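Local coordinates for protein CRISPR-associated endonuclease Cas9 (Campylobacter jejuni subsp. jejuni serotype O:2, PDB 5X2G) that cleaves invading double-stranded DNA at sites matching its guide RNA, using RuvC-like and HNH nuclease domains for the two strands, at residues A[686-691]-A[732-737]; A[745-750]-A[806-811]. All coordinates share one frame; numbering follows the deposited sequence.

Contact 1: residues A[686-691]-A[732-737]; sequences IFKHKK and NYEFCF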
# COMPACT_ATOMS: atom_id res chain seq x y z
N ILE A 686 -25.05 -0.78 22.37
CA ILE A 686 -26.34 -0.20 22.72
C ILE A 686 -26.93 -0.97 23.89
O ILE A 686 -27.02 -2.20 23.85
CB ILE A 686 -27.29 -0.20 21.51
CG1 ILE A 686 -26.69 0.58 20.35
CG2 ILE A 686 -28.65 0.38 21.90
CD1 ILE A 686 -26.53 2.07 20.64
N PHE A 687 -27.34 -0.24 24.93
CA PHE A 687 -28.00 -0.81 26.09
C PHE A 687 -29.40 -0.25 26.22
O PHE A 687 -29.73 0.81 25.67
CB PHE A 687 -27.21 -0.53 27.38
CG PHE A 687 -25.90 -1.26 27.48
CD1 PHE A 687 -24.80 -0.83 26.75
CD2 PHE A 687 -25.77 -2.36 28.31
CE1 PHE A 687 -23.60 -1.50 26.84
CE2 PHE A 687 -24.57 -3.03 28.40
CZ PHE A 687 -23.48 -2.60 27.67
N LYS A 688 -30.25 -0.97 26.95
CA LYS A 688 -31.61 -0.55 27.22
C LYS A 688 -31.89 -0.74 28.70
O LYS A 688 -31.66 -1.83 29.23
CB LYS A 688 -32.62 -1.33 26.37
CG LYS A 688 -34.08 -1.04 26.67
CD LYS A 688 -34.95 -1.45 25.49
CE LYS A 688 -36.34 -1.88 25.94
NZ LYS A 688 -36.30 -3.16 26.70
N HIS A 689 -32.37 0.31 29.35
CA HIS A 689 -32.70 0.22 30.77
C HIS A 689 -33.89 -0.72 30.95
O HIS A 689 -34.90 -0.61 30.26
CB HIS A 689 -33.02 1.60 31.34
CG HIS A 689 -33.13 1.63 32.83
ND1 HIS A 689 -34.25 1.19 33.50
CD2 HIS A 689 -32.25 2.03 33.78
CE1 HIS A 689 -34.06 1.33 34.80
NE2 HIS A 689 -32.85 1.84 35.00
N LYS A 690 -33.75 -1.66 31.89
CA LYS A 690 -34.71 -2.75 32.02
C LYS A 690 -36.11 -2.28 32.41
O LYS A 690 -37.08 -2.98 32.12
CB LYS A 690 -34.21 -3.77 33.04
CG LYS A 690 -33.07 -4.66 32.55
CD LYS A 690 -32.47 -5.44 33.71
CE LYS A 690 -31.53 -6.53 33.24
NZ LYS A 690 -30.95 -7.26 34.40
N LYS A 691 -36.23 -1.13 33.06
CA LYS A 691 -37.52 -0.62 33.52
C LYS A 691 -38.01 0.58 32.73
O LYS A 691 -39.20 0.65 32.40
CB LYS A 691 -37.45 -0.26 35.01
CG LYS A 691 -37.14 -1.43 35.93
CD LYS A 691 -38.17 -2.54 35.80
CE LYS A 691 -37.85 -3.71 36.72
NZ LYS A 691 -38.86 -4.79 36.63
N ASN A 732 -28.85 -2.90 36.02
CA ASN A 732 -30.10 -2.27 35.61
C ASN A 732 -30.21 -2.11 34.10
O ASN A 732 -31.32 -1.88 33.60
CB ASN A 732 -30.24 -0.89 36.28
CG ASN A 732 -30.26 -0.98 37.78
OD1 ASN A 732 -31.07 -1.70 38.36
ND2 ASN A 732 -29.36 -0.24 38.43
N TYR A 733 -29.11 -2.23 33.38
CA TYR A 733 -29.08 -2.03 31.94
C TYR A 733 -28.85 -3.36 31.24
O TYR A 733 -28.15 -4.25 31.74
CB TYR A 733 -28.01 -1.01 31.54
CG TYR A 733 -28.20 0.32 32.24
CD1 TYR A 733 -28.95 1.33 31.66
CD2 TYR A 733 -27.65 0.55 33.49
CE1 TYR A 733 -29.13 2.55 32.30
CE2 TYR A 733 -27.83 1.75 34.14
CZ TYR A 733 -28.57 2.75 33.54
OH TYR A 733 -28.74 3.95 34.19
N GLU A 734 -29.44 -3.48 30.06
CA GLU A 734 -29.50 -4.73 29.31
C GLU A 734 -28.83 -4.51 27.96
O GLU A 734 -29.27 -3.67 27.17
CB GLU A 734 -30.96 -5.16 29.14
CG GLU A 734 -31.22 -6.32 28.20
CD GLU A 734 -32.71 -6.53 27.97
OE1 GLU A 734 -33.30 -5.79 27.15
OE2 GLU A 734 -33.30 -7.42 28.62
N PHE A 735 -27.75 -5.25 27.70
CA PHE A 735 -27.09 -5.15 26.41
C PHE A 735 -28.04 -5.60 25.31
O PHE A 735 -28.68 -6.65 25.41
CB PHE A 735 -25.82 -6.00 26.39
CG PHE A 735 -25.18 -6.11 25.03
CD1 PHE A 735 -24.47 -5.04 24.50
CD2 PHE A 735 -25.28 -7.28 24.29
CE1 PHE A 735 -23.89 -5.14 23.24
CE2 PHE A 735 -24.70 -7.39 23.04
CZ PHE A 735 -24.00 -6.32 22.52
N CYS A 736 -28.14 -4.79 24.26
CA CYS A 736 -29.02 -5.07 23.13
C CYS A 736 -28.26 -5.66 21.95
O CYS A 736 -28.53 -6.78 21.52
CB CYS A 736 -29.76 -3.80 22.71
SG CYS A 736 -30.81 -3.10 23.99
N PHE A 737 -27.30 -4.91 21.41
CA PHE A 737 -26.53 -5.32 20.25
C PHE A 737 -25.36 -4.36 20.10
O PHE A 737 -25.29 -3.34 20.78
CB PHE A 737 -27.39 -5.35 18.98
CG PHE A 737 -28.28 -4.14 18.82
CD1 PHE A 737 -27.78 -2.96 18.29
CD2 PHE A 737 -29.61 -4.18 19.20
CE1 PHE A 737 -28.59 -1.85 18.15
CE2 PHE A 737 -30.42 -3.08 19.07
CZ PHE A 737 -29.91 -1.91 18.54

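Contact 2: residues A[745-750]-A[806-811]; sequences ILIQTK and QNLKVF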
# COMPACT_ATOMS: atom_id res chain seq x y z
N ILE A 745 -30.17 -1.09 10.79
CA ILE A 745 -31.02 -0.94 11.96
C ILE A 745 -32.42 -0.53 11.54
O ILE A 745 -32.63 0.07 10.48
CB ILE A 745 -30.46 0.07 12.98
CG1 ILE A 745 -30.39 1.47 12.36
CG2 ILE A 745 -29.10 -0.37 13.49
CD1 ILE A 745 -29.80 2.52 13.27
N LEU A 746 -33.38 -0.86 12.39
CA LEU A 746 -34.77 -0.43 12.25
C LEU A 746 -35.06 0.54 13.39
O LEU A 746 -35.01 0.16 14.56
CB LEU A 746 -35.72 -1.63 12.31
CG LEU A 746 -37.21 -1.36 12.11
CD1 LEU A 746 -37.51 -1.09 10.65
CD2 LEU A 746 -38.03 -2.52 12.64
N ILE A 747 -35.33 1.80 13.04
CA ILE A 747 -35.56 2.83 14.04
C ILE A 747 -36.90 3.50 13.79
O ILE A 747 -37.42 3.53 12.67
CB ILE A 747 -34.44 3.90 14.07
CG1 ILE A 747 -34.31 4.59 12.72
CG2 ILE A 747 -33.12 3.28 14.51
CD1 ILE A 747 -33.36 5.76 12.73
N GLN A 748 -37.46 4.06 14.86
CA GLN A 748 -38.66 4.87 14.78
C GLN A 748 -38.58 5.94 15.86
O GLN A 748 -38.55 5.61 17.05
CB GLN A 748 -39.92 4.03 14.96
CG GLN A 748 -41.21 4.84 14.87
CD GLN A 748 -42.46 4.00 15.04
OE1 GLN A 748 -42.39 2.77 15.03
NE2 GLN A 748 -43.60 4.65 15.20
N THR A 749 -38.51 7.20 15.45
CA THR A 749 -38.58 8.29 16.40
C THR A 749 -40.03 8.53 16.81
O THR A 749 -40.97 7.97 16.24
CB THR A 749 -37.96 9.56 15.82
OG1 THR A 749 -38.85 10.12 14.84
CG2 THR A 749 -36.63 9.24 15.15
N LYS A 750 -40.22 9.39 17.82
CA LYS A 750 -41.58 9.69 18.26
C LYS A 750 -42.37 10.42 17.19
O LYS A 750 -43.60 10.33 17.16
CB LYS A 750 -41.54 10.52 19.55
CG LYS A 750 -40.80 9.86 20.69
CD LYS A 750 -41.34 10.36 22.02
CE LYS A 750 -40.27 10.35 23.09
NZ LYS A 750 -39.22 11.38 22.81
N GLN A 806 -32.06 8.18 23.07
CA GLN A 806 -32.56 7.87 24.41
C GLN A 806 -34.04 7.48 24.38
O GLN A 806 -34.43 6.48 24.98
CB GLN A 806 -32.34 9.07 25.34
CG GLN A 806 -32.30 8.69 26.82
CD GLN A 806 -32.52 9.87 27.74
OE1 GLN A 806 -32.71 11.00 27.29
NE2 GLN A 806 -32.51 9.61 29.05
N ASN A 807 -34.86 8.25 23.66
CA ASN A 807 -36.30 8.03 23.63
C ASN A 807 -36.78 7.47 22.30
O ASN A 807 -37.90 7.76 21.86
CB ASN A 807 -37.03 9.33 23.95
CG ASN A 807 -36.69 9.88 25.32
OD1 ASN A 807 -36.49 9.12 26.27
ND2 ASN A 807 -36.63 11.20 25.44
N LEU A 808 -35.95 6.67 21.63
CA LEU A 808 -36.37 6.05 20.38
C LEU A 808 -37.49 5.05 20.64
O LEU A 808 -37.43 4.26 21.59
CB LEU A 808 -35.19 5.35 19.70
CG LEU A 808 -34.23 6.20 18.85
CD1 LEU A 808 -33.03 5.37 18.42
CD2 LEU A 808 -34.94 6.77 17.63
N LYS A 809 -38.51 5.09 19.79
CA LYS A 809 -39.64 4.18 19.93
C LYS A 809 -39.24 2.76 19.57
O LYS A 809 -39.54 1.81 20.30
CB LYS A 809 -40.79 4.65 19.03
CG LYS A 809 -42.15 4.71 19.69
CD LYS A 809 -43.02 5.72 18.96
CE LYS A 809 -44.48 5.61 19.36
NZ LYS A 809 -45.27 6.77 18.85
N VAL A 810 -38.56 2.59 18.44
CA VAL A 810 -38.06 1.30 17.98
C VAL A 810 -36.57 1.46 17.69
O VAL A 810 -36.15 2.46 17.09
CB VAL A 810 -38.81 0.80 16.74
CG1 VAL A 810 -38.21 -0.49 16.22
CG2 VAL A 810 -40.30 0.62 17.05
N PHE A 811 -35.77 0.49 18.13
CA PHE A 811 -34.33 0.50 17.89
C PHE A 811 -33.88 -0.97 17.88
O PHE A 811 -33.58 -1.54 18.93
CB PHE A 811 -33.59 1.31 18.94
CG PHE A 811 -32.16 1.65 18.58
CD1 PHE A 811 -31.62 1.27 17.36
CD2 PHE A 811 -31.35 2.33 19.48
CE1 PHE A 811 -30.31 1.57 17.04
CE2 PHE A 811 -30.04 2.64 19.16
CZ PHE A 811 -29.52 2.26 17.94

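Contact 1: residues A[686-691]-A[732-737]
Phe687 and Phe735 meet in an edge-to-face (T-shaped) pair, the rim of Phe735 turned toward the face of Phe687 with the ring centres 5.7 Å apart. Beside this pair, Phe735 CB packs on Phe687 CE2 at 3.8 Å, while Met729, Val698 and Arg830 add further contacts to Phe687. At this end the bulky hydrophobic residues suit a closely filled site: on the other face of the sheet Ile686 lays its CB over the Phe737 ring. Phe737 CG stands between backbone N and carbonyl carbon (chi1 45°), bringing the ring alongside the isoleucine. Cys736 is small enough for its SG to rest against Lys688 CB, 3.5 Å away.

The strands are antiparallel neighbours, 683-689 being the middle strand of a three-stranded sheet completed by 695-700. Lys688 and Glu734 form a hydrogen-bonded pair, with Lys688 N 2.9 Å from Glu734 O and Glu734 N returning a bond to Lys688 O.

Toward solvent the chemistry becomes polar. The edge of His689 is directed at the face of Tyr733, planes 88° apart, and Tyr696 extends this aromatic group. Asn732 O lies over the imidazole's centre and also accepts Lys690 N at 3.0 Å. On the opposite face Lys688 and Glu734 run side by side, Lys688 NZ 4.0 Å from Glu734 OE1, beyond a salt bridge. Past the strand end, Lys690 sends its ammonium group to Glu731 O.

Contact 2: residues A[745-750]-A[806-811]
Gln748 is gripped through its backbone by two consecutive residues, Lys809 and Val810, in a classic beta bulge. Its carbonyl oxygen accepts Lys809 N at 2.8 Å, nearly in line with the C=O bond, and a weak bond from Val810 N at 3.3 Å. In return Gln748 N donates to Val810 O, 3.0 Å away. The same Val810 oxygen also receives a CA-H...O contact from Ile747, with CA 3.1 Å from it. The bulge lies at the start of strand 810-816, where the loop from Asn807 passes into regular antiparallel pairing.

Apolar contacts occupy the face bearing Ile747 and Phe811. Ile747 CG2 touches Phe811 CD1 at 3.8 Å, and Ile745 CD1 reaches CE1 of the same ring at 3.9 Å. With CG anti to the backbone N (chi1 -166°), the phenylalanine lies alongside Ile747; the isoleucines bring their methyl groups obliquely against the ring, an apolar fit for a buried position. Farther along, Thr749 CG2 meets Leu808 CD2.

Mixed packing marks the face of Gln748 and Val810. The glutamine chain is fully extended, carrying its amide across the valine: OE1 comes 3.6 Å from Val810 CG2, while NE2 hydrogen-bonds to Met752 O, giving the buried amide a polar partner. At the exposed end Lys750 bends at its last torsion, placing its CE and NZ beside Asn807 CB.

Both segments belong to the PI-CTD domain; strand 744-748 runs between 756-764 and 810-816 in a six-stranded antiparallel sheet. Val758 and Tyr760 pack on Ile745, and Phe811 reaches beyond the sheet to edge-to-face pairs with Phe695 and Phe737.

Overall arrangement
Contact 1 lies largely at the surface, whereas contact 2 is partly buried, with an isoleucine-lined face centred on Phe811. Each joins antiparallel strands, but of separate sheets: 683-689 with 733-739 in one, 744-748 with 810-816 in the other. The chain leads directly from strand 733-739 into 744-748, and the sheets touch where Phe737 CE2 lies 3.5 Å from Phe811 O and Ile686 CG2 lies 3.8 Å from Phe811 CE2. Contact 1 joins ring to ring in edge-to-face pairs; contact 2 sets isoleucine methyls against one phenylalanine and adds a bulge, and lysines lie at the exposed end of each. Nearest atoms are about 7 Å (contact 1) and about 5 Å (contact 2) from bound nucleic acid.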